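Local coordinates for protein butyrophilin subfamily 1 member A1 (Bos taurus, PDB 4HH8) that probably takes part in milk-fat droplet secretion as a membrane receptor and probably restrains T-cell activation, here represented by its extracellular immunoglobulin domains, at residues E48-R53 / L62-Q67; G79-V84 / V93-Q98; Y108-R113 / A121-K126; D16-P21 / P35-P40. The protein carries 1 engineered substitution. All blocks are in the same frame, centred on the assembly; numbering follows the deposited sequence.

Interaction 1: E48-R53 / L62-Q67; sequences ELRWFR and LSREGQ. Unlike the reference sequence in segment 62-67: L62 (reference Val).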
# COMPACT_ATOMS: atom_id res chain seq x y z
N GLU A 48 -3.41 -19.24 -21.68
CA GLU A 48 -4.34 -18.53 -20.85
C GLU A 48 -3.58 -17.97 -19.66
O GLU A 48 -2.99 -18.73 -18.89
CB GLU A 48 -5.50 -19.43 -20.37
CG GLU A 48 -6.43 -18.74 -19.34
CD GLU A 48 -7.50 -19.67 -18.77
OE1 GLU A 48 -8.06 -20.46 -19.54
OE2 GLU A 48 -7.80 -19.60 -17.55
N LEU A 49 -3.61 -16.64 -19.55
CA LEU A 49 -3.04 -15.86 -18.45
C LEU A 49 -4.18 -15.26 -17.64
O LEU A 49 -4.92 -14.45 -18.18
CB LEU A 49 -2.17 -14.72 -19.01
CG LEU A 49 -1.11 -15.13 -20.05
CD1 LEU A 49 -0.43 -13.94 -20.67
CD2 LEU A 49 -0.05 -16.12 -19.50
N ARG A 50 -4.32 -15.65 -16.38
CA ARG A 50 -5.41 -15.15 -15.54
C ARG A 50 -4.87 -14.59 -14.23
O ARG A 50 -4.18 -15.30 -13.50
CB ARG A 50 -6.40 -16.28 -15.22
CG ARG A 50 -7.59 -15.84 -14.37
CD ARG A 50 -8.47 -17.01 -13.87
NE ARG A 50 -9.11 -17.68 -15.01
CZ ARG A 50 -10.34 -17.45 -15.46
NH1 ARG A 50 -11.14 -16.56 -14.87
NH2 ARG A 50 -10.77 -18.11 -16.53
N TRP A 51 -5.17 -13.35 -13.92
CA TRP A 51 -4.90 -12.86 -12.56
C TRP A 51 -6.24 -12.74 -11.85
O TRP A 51 -7.23 -12.31 -12.44
CB TRP A 51 -4.21 -11.50 -12.60
CG TRP A 51 -2.73 -11.54 -12.68
CD1 TRP A 51 -1.86 -11.23 -11.70
CD2 TRP A 51 -1.93 -11.88 -13.82
NE1 TRP A 51 -0.57 -11.34 -12.14
CE2 TRP A 51 -0.59 -11.74 -13.44
CE3 TRP A 51 -2.24 -12.22 -15.14
CZ2 TRP A 51 0.47 -11.99 -14.32
CZ3 TRP A 51 -1.19 -12.47 -16.03
CH2 TRP A 51 0.16 -12.35 -15.60
N PHE A 52 -6.28 -13.17 -10.59
CA PHE A 52 -7.53 -13.08 -9.84
C PHE A 52 -7.24 -12.88 -8.36
O PHE A 52 -6.09 -13.01 -7.90
CB PHE A 52 -8.42 -14.32 -10.09
CG PHE A 52 -7.84 -15.63 -9.60
CD1 PHE A 52 -8.19 -16.13 -8.35
CD2 PHE A 52 -6.97 -16.37 -10.40
CE1 PHE A 52 -7.69 -17.33 -7.89
CE2 PHE A 52 -6.47 -17.58 -9.97
CZ PHE A 52 -6.84 -18.08 -8.70
N ARG A 53 -8.29 -12.56 -7.61
CA ARG A 53 -8.14 -12.35 -6.19
C ARG A 53 -8.76 -13.50 -5.43
O ARG A 53 -8.12 -14.53 -5.21
CB ARG A 53 -8.70 -10.99 -5.82
CG ARG A 53 -7.73 -9.88 -6.22
CD ARG A 53 -8.19 -8.53 -5.88
NE ARG A 53 -7.88 -8.17 -4.51
CZ ARG A 53 -8.10 -6.95 -4.01
NH1 ARG A 53 -8.64 -6.02 -4.77
NH2 ARG A 53 -7.83 -6.68 -2.74
N LEU A 62 -7.74 -11.26 -17.69
CA LEU A 62 -7.81 -12.52 -18.41
C LEU A 62 -7.43 -12.34 -19.88
O LEU A 62 -8.01 -11.52 -20.60
CB LEU A 62 -9.17 -13.20 -18.23
CG LEU A 62 -9.29 -14.59 -18.86
CD1 LEU A 62 -8.22 -15.57 -18.36
CD2 LEU A 62 -10.73 -15.21 -18.73
N SER A 63 -6.39 -13.06 -20.29
CA SER A 63 -6.05 -13.19 -21.70
C SER A 63 -6.25 -14.64 -22.10
O SER A 63 -5.82 -15.54 -21.37
CB SER A 63 -4.61 -12.81 -21.94
OG SER A 63 -4.35 -12.73 -23.32
N ARG A 64 -6.91 -14.88 -23.22
CA ARG A 64 -6.89 -16.19 -23.90
C ARG A 64 -6.58 -16.02 -25.37
O ARG A 64 -7.00 -15.05 -25.99
CB ARG A 64 -8.21 -16.92 -23.78
CG ARG A 64 -8.41 -17.69 -22.50
CD ARG A 64 -9.52 -18.75 -22.68
NE ARG A 64 -10.34 -18.85 -21.47
CZ ARG A 64 -11.44 -18.13 -21.25
NH1 ARG A 64 -11.88 -17.27 -22.16
NH2 ARG A 64 -12.10 -18.27 -20.10
N GLU A 65 -5.83 -16.96 -25.93
CA GLU A 65 -5.53 -16.93 -27.36
C GLU A 65 -5.05 -15.54 -27.78
O GLU A 65 -5.53 -14.97 -28.77
CB GLU A 65 -6.75 -17.36 -28.19
CG GLU A 65 -6.60 -18.72 -28.89
CD GLU A 65 -7.20 -19.87 -28.10
OE1 GLU A 65 -8.46 -19.96 -28.00
OE2 GLU A 65 -6.42 -20.71 -27.58
N GLY A 66 -4.11 -15.00 -27.00
CA GLY A 66 -3.52 -13.68 -27.23
C GLY A 66 -4.48 -12.50 -27.21
O GLY A 66 -4.13 -11.40 -27.67
N GLN A 67 -5.68 -12.68 -26.68
CA GLN A 67 -6.58 -11.53 -26.55
C GLN A 67 -7.17 -11.32 -25.14
O GLN A 67 -7.61 -12.25 -24.47
CB GLN A 67 -7.68 -11.54 -27.63
CG GLN A 67 -7.12 -11.88 -29.04
CD GLN A 67 -7.79 -11.12 -30.19
OE1 GLN A 67 -9.03 -10.99 -30.23
NE2 GLN A 67 -6.97 -10.64 -31.13
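E48 meets both L62 and R64 across an antiparallel pair of strands. Its CG is anti to the backbone N (chi1 173°) and the chain runs on extended, which brings the carboxylate alongside R64, the two side chains pointing the same way. E48 OE1 takes a weak hydrogen bond from R64 NE at 3.4 Å, as part of a salt bridge. The oxygen sits at the guanidinium edge, but the carboxylate and guanidinium planes stand 89° apart. Lower down, E48 CG rests on L62 CD1 at 3.8 Å. L49 then supplies the backbone bonds: L49 N to S63 O is 3.1 Å, and S63 N to L49 O is 2.9 Å. R50 and L62 form the next, non-hydrogen-bonded pair and point to the other face of the sheet from L49 and S63. L62, which differs from the reference sequence, places CD2 over one face of the R50 guanidinium, 3.6 Å from R50 NH2. R50 NE also gives E48 OE2 a weak hydrogen bond within a salt bridge, 3.4 Å long, the oxygen lying at the guanidinium edge. E48 therefore divides its oxygens between two arginines, which probably offsets the charge of R50 NH2 and R64 NH2, 3.8 Å apart. Stronger partners lie outside: E72 for R64 and the V56 carbonyl for R50. Strands 48-52 and 61-64 are the C and C' strands of the V-set domain. Strand 106-114 binds the other edge of strand 48-52 through F111 and R113, and W51 packs on V93 and V95 of the facing sheet.

Interaction 2: G79-V84 / V93-Q98; sequences GRVSLV and VAVRIQ
R80 reaches I97 and Q98 because its CG lies between the backbone N and the carbonyl carbon (chi1 49°) and its chain bends at chi3 (-62°). This brings the guanidinium over the end of the other strand. The two strands are D and E of the V-set immunoglobulin domain, joined as an antiparallel hairpin. R80 NH2 donates to Q98 O at 3.0 Å, with the oxygen tilted from the guanidinium plane. I97 CG2 covers one face of the same group, 3.7 Å from R80 NH2. The stronger partner of this arginine is D104, giving the arginine-aspartate salt bridge familiar in V domains. Q98 N returns a straight bond to R80 O at 2.8 Å. Further along, S82 pairs with R96 and V84 with A94 through backbone bonds in both directions. V84 N to A94 O is the shortest, at 2.6 Å. V81, L83, V95 and I97 share the inward face. There V81 CB approaches V95 CG1 at 4.2 Å, and L83 CD1 reaches V93 CB at 4.0 Å. F61 of the opposite sheet packs against this layer. S82, V84, A94 and R96 form the other face. V84 CG2 lies on R96 CB there, the two side chains crossing at about a right angle, while the R96 guanidinium turns to a salt bridge with D31. On that same face one water joins the strands, lying 2.7 Å from S82 OG and donating to R96 O at 2.9 Å.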
# COMPACT_ATOMS: atom_id res chain seq x y z
N GLY A 79 -10.82 -1.86 -17.87
CA GLY A 79 -10.40 -0.53 -18.31
C GLY A 79 -9.23 0.07 -17.53
O GLY A 79 -8.74 1.13 -17.90
N ARG A 80 -8.77 -0.60 -16.46
CA ARG A 80 -7.56 -0.13 -15.75
C ARG A 80 -6.47 -1.22 -15.67
O ARG A 80 -5.45 -1.04 -15.01
CB ARG A 80 -7.92 0.43 -14.35
CG ARG A 80 -8.83 -0.47 -13.51
CD ARG A 80 -9.42 0.23 -12.23
NE ARG A 80 -8.36 0.62 -11.33
CZ ARG A 80 -8.09 0.07 -10.14
NH1 ARG A 80 -8.87 -0.87 -9.59
NH2 ARG A 80 -7.05 0.53 -9.48
N VAL A 81 -6.69 -2.34 -16.36
CA VAL A 81 -5.73 -3.46 -16.38
C VAL A 81 -5.23 -3.74 -17.79
O VAL A 81 -5.96 -3.56 -18.77
CB VAL A 81 -6.32 -4.77 -15.80
CG1 VAL A 81 -6.68 -4.61 -14.34
CG2 VAL A 81 -7.55 -5.24 -16.60
N SER A 82 -3.98 -4.18 -17.90
CA SER A 82 -3.36 -4.52 -19.18
C SER A 82 -2.16 -5.43 -18.95
O SER A 82 -1.54 -5.40 -17.90
CB SER A 82 -2.94 -3.27 -19.99
OG SER A 82 -1.93 -2.52 -19.33
N LEU A 83 -1.83 -6.20 -19.98
CA LEU A 83 -0.79 -7.18 -19.91
C LEU A 83 0.50 -6.49 -20.25
O LEU A 83 0.56 -5.78 -21.26
CB LEU A 83 -1.05 -8.27 -20.96
CG LEU A 83 -0.14 -9.49 -20.92
CD1 LEU A 83 -0.19 -10.18 -19.55
CD2 LEU A 83 -0.55 -10.42 -22.05
N VAL A 84 1.50 -6.67 -19.40
CA VAL A 84 2.88 -6.31 -19.75
C VAL A 84 3.54 -7.57 -20.33
O VAL A 84 3.54 -8.64 -19.71
CB VAL A 84 3.65 -5.77 -18.55
CG1 VAL A 84 5.11 -5.39 -18.96
CG2 VAL A 84 2.93 -4.57 -17.94
N VAL A 93 5.75 -12.07 -17.74
CA VAL A 93 4.68 -11.11 -18.02
C VAL A 93 4.24 -10.44 -16.73
O VAL A 93 4.69 -10.82 -15.67
CB VAL A 93 3.41 -11.77 -18.68
CG1 VAL A 93 3.78 -12.47 -19.92
CG2 VAL A 93 2.74 -12.72 -17.73
N ALA A 94 3.36 -9.46 -16.83
CA ALA A 94 2.82 -8.84 -15.63
C ALA A 94 1.50 -8.26 -16.03
O ALA A 94 1.25 -8.09 -17.22
CB ALA A 94 3.75 -7.76 -15.10
N VAL A 95 0.65 -7.99 -15.04
CA VAL A 95 -0.57 -7.24 -15.23
C VAL A 95 -0.28 -5.90 -14.63
O VAL A 95 0.17 -5.84 -13.48
CB VAL A 95 -1.79 -7.91 -14.54
CG1 VAL A 95 -2.99 -6.95 -14.47
CG2 VAL A 95 -2.21 -9.10 -15.35
N ARG A 96 -0.46 -4.84 -15.43
CA ARG A 96 -0.39 -3.48 -14.97
C ARG A 96 -1.78 -3.04 -14.47
O ARG A 96 -2.77 -3.13 -15.21
CB ARG A 96 0.09 -2.55 -16.09
CG ARG A 96 0.43 -1.14 -15.56
CD ARG A 96 1.13 -0.23 -16.60
NE ARG A 96 0.34 -0.04 -17.80
CZ ARG A 96 0.00 1.14 -18.34
NH1 ARG A 96 0.39 2.30 -17.79
NH2 ARG A 96 -0.73 1.17 -19.47
N ILE A 97 -1.85 -2.63 -13.20
CA ILE A 97 -3.06 -2.05 -12.67
C ILE A 97 -2.86 -0.55 -12.53
O ILE A 97 -1.96 -0.11 -11.83
CB ILE A 97 -3.47 -2.64 -11.32
CG1 ILE A 97 -3.45 -4.17 -11.39
CG2 ILE A 97 -4.90 -2.13 -10.92
CD1 ILE A 97 -3.76 -4.84 -10.08
N GLN A 98 -3.68 0.22 -13.23
CA GLN A 98 -3.55 1.67 -13.22
C GLN A 98 -4.30 2.28 -12.09
O GLN A 98 -5.32 1.73 -11.64
CB GLN A 98 -4.07 2.27 -14.52
CG GLN A 98 -3.22 1.89 -15.71
CD GLN A 98 -3.72 2.50 -16.99
OE1 GLN A 98 -4.93 2.72 -17.17
NE2 GLN A 98 -2.78 2.78 -17.90
O HOH W 1 -3.13 -1.12 -17.32

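Interaction 3: Y108-R113 / A121-K126; sequences YRCFFR and AIVHLK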
# COMPACT_ATOMS: atom_id res chain seq x y z
N TYR A 108 -2.90 -11.62 -4.76
CA TYR A 108 -3.38 -11.94 -6.09
C TYR A 108 -2.82 -13.28 -6.45
O TYR A 108 -1.78 -13.68 -5.93
CB TYR A 108 -2.88 -10.90 -7.11
CG TYR A 108 -3.52 -9.56 -6.94
CD1 TYR A 108 -4.50 -9.11 -7.85
CD2 TYR A 108 -3.17 -8.73 -5.87
CE1 TYR A 108 -5.10 -7.86 -7.71
CE2 TYR A 108 -3.79 -7.47 -5.70
CZ TYR A 108 -4.73 -7.04 -6.63
OH TYR A 108 -5.34 -5.81 -6.49
N ARG A 109 -3.50 -13.99 -7.35
CA ARG A 109 -2.97 -15.22 -7.87
C ARG A 109 -2.80 -15.12 -9.39
O ARG A 109 -3.68 -14.62 -10.08
CB ARG A 109 -3.87 -16.40 -7.47
CG ARG A 109 -3.90 -16.65 -5.95
CD ARG A 109 -4.36 -18.09 -5.68
NE ARG A 109 -4.44 -18.45 -4.26
CZ ARG A 109 -3.50 -19.12 -3.59
NH1 ARG A 109 -2.37 -19.50 -4.18
NH2 ARG A 109 -3.69 -19.42 -2.30
N CYS A 110 -1.67 -15.60 -9.89
CA CYS A 110 -1.44 -15.62 -11.34
C CYS A 110 -1.46 -17.04 -11.85
O CYS A 110 -0.65 -17.87 -11.43
CB CYS A 110 -0.11 -14.98 -11.71
SG CYS A 110 1.31 -15.74 -10.84
N PHE A 111 -2.35 -17.28 -12.80
CA PHE A 111 -2.61 -18.60 -13.34
C PHE A 111 -2.25 -18.62 -14.83
O PHE A 111 -2.69 -17.75 -15.59
CB PHE A 111 -4.08 -18.88 -13.10
CG PHE A 111 -4.58 -20.18 -13.63
CD1 PHE A 111 -4.45 -21.35 -12.87
CD2 PHE A 111 -5.27 -20.23 -14.83
CE1 PHE A 111 -4.96 -22.56 -13.34
CE2 PHE A 111 -5.77 -21.42 -15.33
CZ PHE A 111 -5.62 -22.60 -14.58
N PHE A 112 -1.45 -19.61 -15.23
CA PHE A 112 -1.01 -19.84 -16.61
C PHE A 112 -1.56 -21.20 -17.04
O PHE A 112 -1.32 -22.17 -16.35
CB PHE A 112 0.50 -19.97 -16.68
CG PHE A 112 1.24 -18.69 -16.56
CD1 PHE A 112 2.03 -18.23 -17.60
CD2 PHE A 112 1.19 -17.94 -15.39
CE1 PHE A 112 2.74 -17.05 -17.48
CE2 PHE A 112 1.88 -16.75 -15.27
CZ PHE A 112 2.65 -16.30 -16.30
N ARG A 113 -2.26 -21.27 -18.17
CA ARG A 113 -2.76 -22.54 -18.69
C ARG A 113 -2.47 -22.75 -20.17
O ARG A 113 -2.72 -21.87 -20.99
CB ARG A 113 -4.27 -22.72 -18.46
CG ARG A 113 -4.92 -23.80 -19.39
CD ARG A 113 -6.43 -23.96 -19.23
NE ARG A 113 -6.71 -24.55 -17.92
CZ ARG A 113 -7.92 -24.84 -17.45
NH1 ARG A 113 -9.03 -24.61 -18.17
NH2 ARG A 113 -8.02 -25.37 -16.23
N ALA A 121 0.82 -19.09 -9.03
CA ALA A 121 1.66 -18.51 -7.99
C ALA A 121 0.91 -17.36 -7.38
O ALA A 121 -0.21 -17.07 -7.78
CB ALA A 121 2.98 -18.04 -8.56
N ILE A 122 1.54 -16.71 -6.42
CA ILE A 122 0.93 -15.69 -5.59
C ILE A 122 1.75 -14.43 -5.76
O ILE A 122 2.97 -14.50 -5.77
CB ILE A 122 0.94 -16.16 -4.10
CG1 ILE A 122 -0.08 -17.29 -3.92
CG2 ILE A 122 0.66 -15.01 -3.11
CD1 ILE A 122 0.04 -18.05 -2.60
N VAL A 123 1.08 -13.30 -5.94
CA VAL A 123 1.72 -11.98 -5.87
C VAL A 123 1.00 -11.15 -4.82
O VAL A 123 -0.25 -11.14 -4.76
CB VAL A 123 1.65 -11.21 -7.21
CG1 VAL A 123 2.68 -10.04 -7.26
CG2 VAL A 123 1.88 -12.12 -8.37
N HIS A 124 1.77 -10.48 -3.97
CA HIS A 124 1.17 -9.66 -2.94
C HIS A 124 1.34 -8.26 -3.42
O HIS A 124 2.44 -7.87 -3.76
CB HIS A 124 1.84 -9.85 -1.57
CG HIS A 124 1.71 -11.24 -1.02
ND1 HIS A 124 0.54 -11.71 -0.44
CD2 HIS A 124 2.59 -12.27 -0.96
CE1 HIS A 124 0.72 -12.96 -0.04
NE2 HIS A 124 1.95 -13.32 -0.35
N LEU A 125 0.23 -7.52 -3.54
CA LEU A 125 0.30 -6.08 -3.74
C LEU A 125 0.21 -5.37 -2.40
O LEU A 125 -0.70 -5.61 -1.62
CB LEU A 125 -0.82 -5.61 -4.66
CG LEU A 125 -0.72 -4.12 -4.95
CD1 LEU A 125 0.63 -3.78 -5.59
CD2 LEU A 125 -1.87 -3.68 -5.82
N LYS A 126 1.17 -4.51 -2.10
CA LYS A 126 1.11 -3.70 -0.88
C LYS A 126 0.94 -2.27 -1.27
O LYS A 126 1.84 -1.72 -1.85
CB LYS A 126 2.40 -3.82 -0.06
CG LYS A 126 2.60 -5.15 0.68
CD LYS A 126 1.68 -5.27 1.85
CE LYS A 126 2.15 -6.35 2.75
NZ LYS A 126 1.20 -6.37 3.88
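Y108 and L125 lie side by side and point the same way, with Y108 CE2 3.7 Å from L125 CB. The ring turns its edge to the opposite backbone, and V123 O lies in the ring plane. On the other face of the sheet R109 and I122 also run alongside each other. The extended R109 chain carries its guanidinium obliquely beside the end of the isoleucine, with R109 CZ 3.8 Å from I122 CD1. C110 has its sulfur between the backbone N and the carbonyl carbon (chi1 56°). That sets C110 SG against A121 CB at 3.6 Å. The two strands are F and G of the V-set domain. C110 is the F-strand cysteine of the core disulfide to C36, and Y108 binds the D104 carbonyl through its hydroxyl, the tyrosine corner of this fold. The backbones are tied by paired bonds. Y108 N meets V123 O at 2.7 Å, nearly in line with the carbonyl, while V123 N reaches Y108 O at 2.9 Å from above the carbonyl plane. C110 N likewise sits 36° above the carbonyl plane of A121. Along its other edge strand 106-114 bonds to strand 48-52, where R109 pairs with F52.

Interaction 4: D16-P21 / P35-P40; sequences DVIGPP and PCRLSP. Unlike the reference sequence in segment 16-21: P21 (reference Gln).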
# COMPACT_ATOMS: atom_id res chain seq x y z
N ASP A 16 6.53 -24.64 -14.32
CA ASP A 16 6.00 -23.98 -13.12
C ASP A 16 5.84 -22.48 -13.34
O ASP A 16 6.35 -21.89 -14.30
CB ASP A 16 6.86 -24.26 -11.86
CG ASP A 16 6.89 -25.75 -11.49
OD1 ASP A 16 5.80 -26.33 -11.20
OD2 ASP A 16 8.01 -26.35 -11.50
N VAL A 17 5.09 -21.89 -12.42
CA VAL A 17 4.77 -20.48 -12.42
C VAL A 17 5.34 -19.95 -11.11
O VAL A 17 4.98 -20.43 -10.06
CB VAL A 17 3.25 -20.25 -12.48
CG1 VAL A 17 2.93 -18.79 -12.16
CG2 VAL A 17 2.72 -20.62 -13.81
N ILE A 18 6.23 -18.96 -11.21
CA ILE A 18 6.87 -18.37 -10.05
C ILE A 18 6.39 -16.95 -9.80
O ILE A 18 6.39 -16.14 -10.71
CB ILE A 18 8.41 -18.32 -10.26
CG1 ILE A 18 8.93 -19.63 -10.85
CG2 ILE A 18 9.12 -18.06 -8.91
CD1 ILE A 18 10.41 -19.60 -11.19
N GLY A 19 6.01 -16.63 -8.57
CA GLY A 19 5.69 -15.24 -8.22
C GLY A 19 6.92 -14.49 -7.72
O GLY A 19 7.98 -15.08 -7.58
N PRO A 20 6.79 -13.18 -7.45
CA PRO A 20 8.00 -12.46 -6.99
C PRO A 20 8.50 -12.89 -5.61
O PRO A 20 7.70 -13.37 -4.79
CB PRO A 20 7.56 -10.98 -6.96
CG PRO A 20 6.15 -10.95 -7.58
CD PRO A 20 5.59 -12.33 -7.49
N PRO A 21 9.81 -12.71 -5.33
CA PRO A 21 10.39 -12.98 -3.99
C PRO A 21 9.61 -12.26 -2.89
O PRO A 21 9.36 -12.82 -1.81
CB PRO A 21 11.80 -12.37 -4.07
CG PRO A 21 12.12 -12.26 -5.52
CD PRO A 21 10.83 -12.21 -6.29
N PRO A 35 4.06 -9.14 -11.46
CA PRO A 35 4.76 -10.06 -12.40
C PRO A 35 4.62 -11.49 -11.97
O PRO A 35 4.41 -11.77 -10.79
CB PRO A 35 6.21 -9.60 -12.33
CG PRO A 35 6.32 -8.82 -10.92
CD PRO A 35 4.92 -8.67 -10.35
N CYS A 36 4.64 -12.39 -12.94
CA CYS A 36 4.80 -13.81 -12.70
C CYS A 36 5.51 -14.35 -13.93
O CYS A 36 5.38 -13.78 -15.03
CB CYS A 36 3.47 -14.52 -12.51
SG CYS A 36 2.67 -14.21 -10.96
N ARG A 37 6.27 -15.42 -13.76
CA ARG A 37 7.03 -15.99 -14.87
C ARG A 37 6.98 -17.50 -14.86
O ARG A 37 6.81 -18.13 -13.81
CB ARG A 37 8.48 -15.47 -14.92
CG ARG A 37 9.29 -15.71 -13.64
CD ARG A 37 10.82 -15.61 -13.81
NE ARG A 37 11.48 -16.21 -12.63
CZ ARG A 37 12.73 -15.98 -12.21
NH1 ARG A 37 13.54 -15.12 -12.85
NH2 ARG A 37 13.18 -16.60 -11.11
N LEU A 38 7.14 -18.08 -16.05
CA LEU A 38 7.27 -19.51 -16.19
C LEU A 38 8.67 -19.96 -15.79
O LEU A 38 9.63 -19.22 -15.99
CB LEU A 38 7.00 -19.93 -17.65
CG LEU A 38 5.52 -19.91 -18.05
CD1 LEU A 38 5.34 -20.43 -19.49
CD2 LEU A 38 4.62 -20.70 -17.09
N SER A 39 8.75 -21.18 -15.23
CA SER A 39 9.99 -21.95 -15.08
C SER A 39 9.75 -23.30 -15.74
O SER A 39 8.84 -24.03 -15.34
CB SER A 39 10.37 -22.19 -13.62
OG SER A 39 11.75 -22.53 -13.51
N PRO A 40 10.55 -23.65 -16.75
CA PRO A 40 11.67 -22.94 -17.37
C PRO A 40 11.22 -21.72 -18.16
O PRO A 40 10.02 -21.53 -18.39
CB PRO A 40 12.24 -23.98 -18.33
CG PRO A 40 11.04 -24.84 -18.63
CD PRO A 40 10.31 -24.96 -17.37
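I18 lays its CD1 against S39 and the edge of the R37 guanidinium. The methyl carbon I18 CD1 is 3.6 Å from S39 CB and 3.8 Å from R37 NE. R37 has CG between the backbone N and the carbonyl carbon (chi1 57°) and an extended chain to NE, and it crosses I18 obliquely. Beneath, four backbone bonds join these antiparallel strands. D16 N to S39 O is almost straight, at 2.6 Å, and S39 N answers to D16 O. I18 N to R37 O is 2.8 Å, and R37 N to I18 O closes the second pair. V17 and L38 lie on the other face, with V17 CG2 3.8 Å from L38 CD2. V17 also leans toward C36. This is the A-B pairing of a V-set immunoglobulin domain, and C36 is the B-strand cysteine of the core disulfide. V17, C36 and L38 all touch F112 of the facing sheet. After I18 the first strand peels away. P20 and P35 cross at about a right angle, with P20 CG 3.8 Å from P35 CD, and P20 also packs on V123. Beyond P20 the chain continues into strand 24-27, which joins the opposite sheet beside strand 117-128. The prolines stand where the next hydrogen-bonded pair would fall. Neither has an N-H to donate, which is consistent with the ladder ending here and apolar ring contact taking over as the chain crosses between sheets.

Overall arrangement
All four contacts belong to the V-set domain. Interactions 1 and 3 lie in one sheet, where strands 48-52 and 106-114 are neighbours. Interactions 2 and 4 lie in the other, where strands 92-97 and 32-39 are neighbours. The core is built between the sheets: the tryptophan of interaction 1 packs on interaction 2, and the disulfide ties interaction 3 to interaction 4. Those last two centres are about 9 Å apart, the closest of the four. Away from the core the chemistry changes. Interaction 1 has a charged network on its outer face, interaction 2 a bridging water and arginines, interaction 3 an arginine beside an isoleucine, and interaction 4 an isoleucine against serine and arginine.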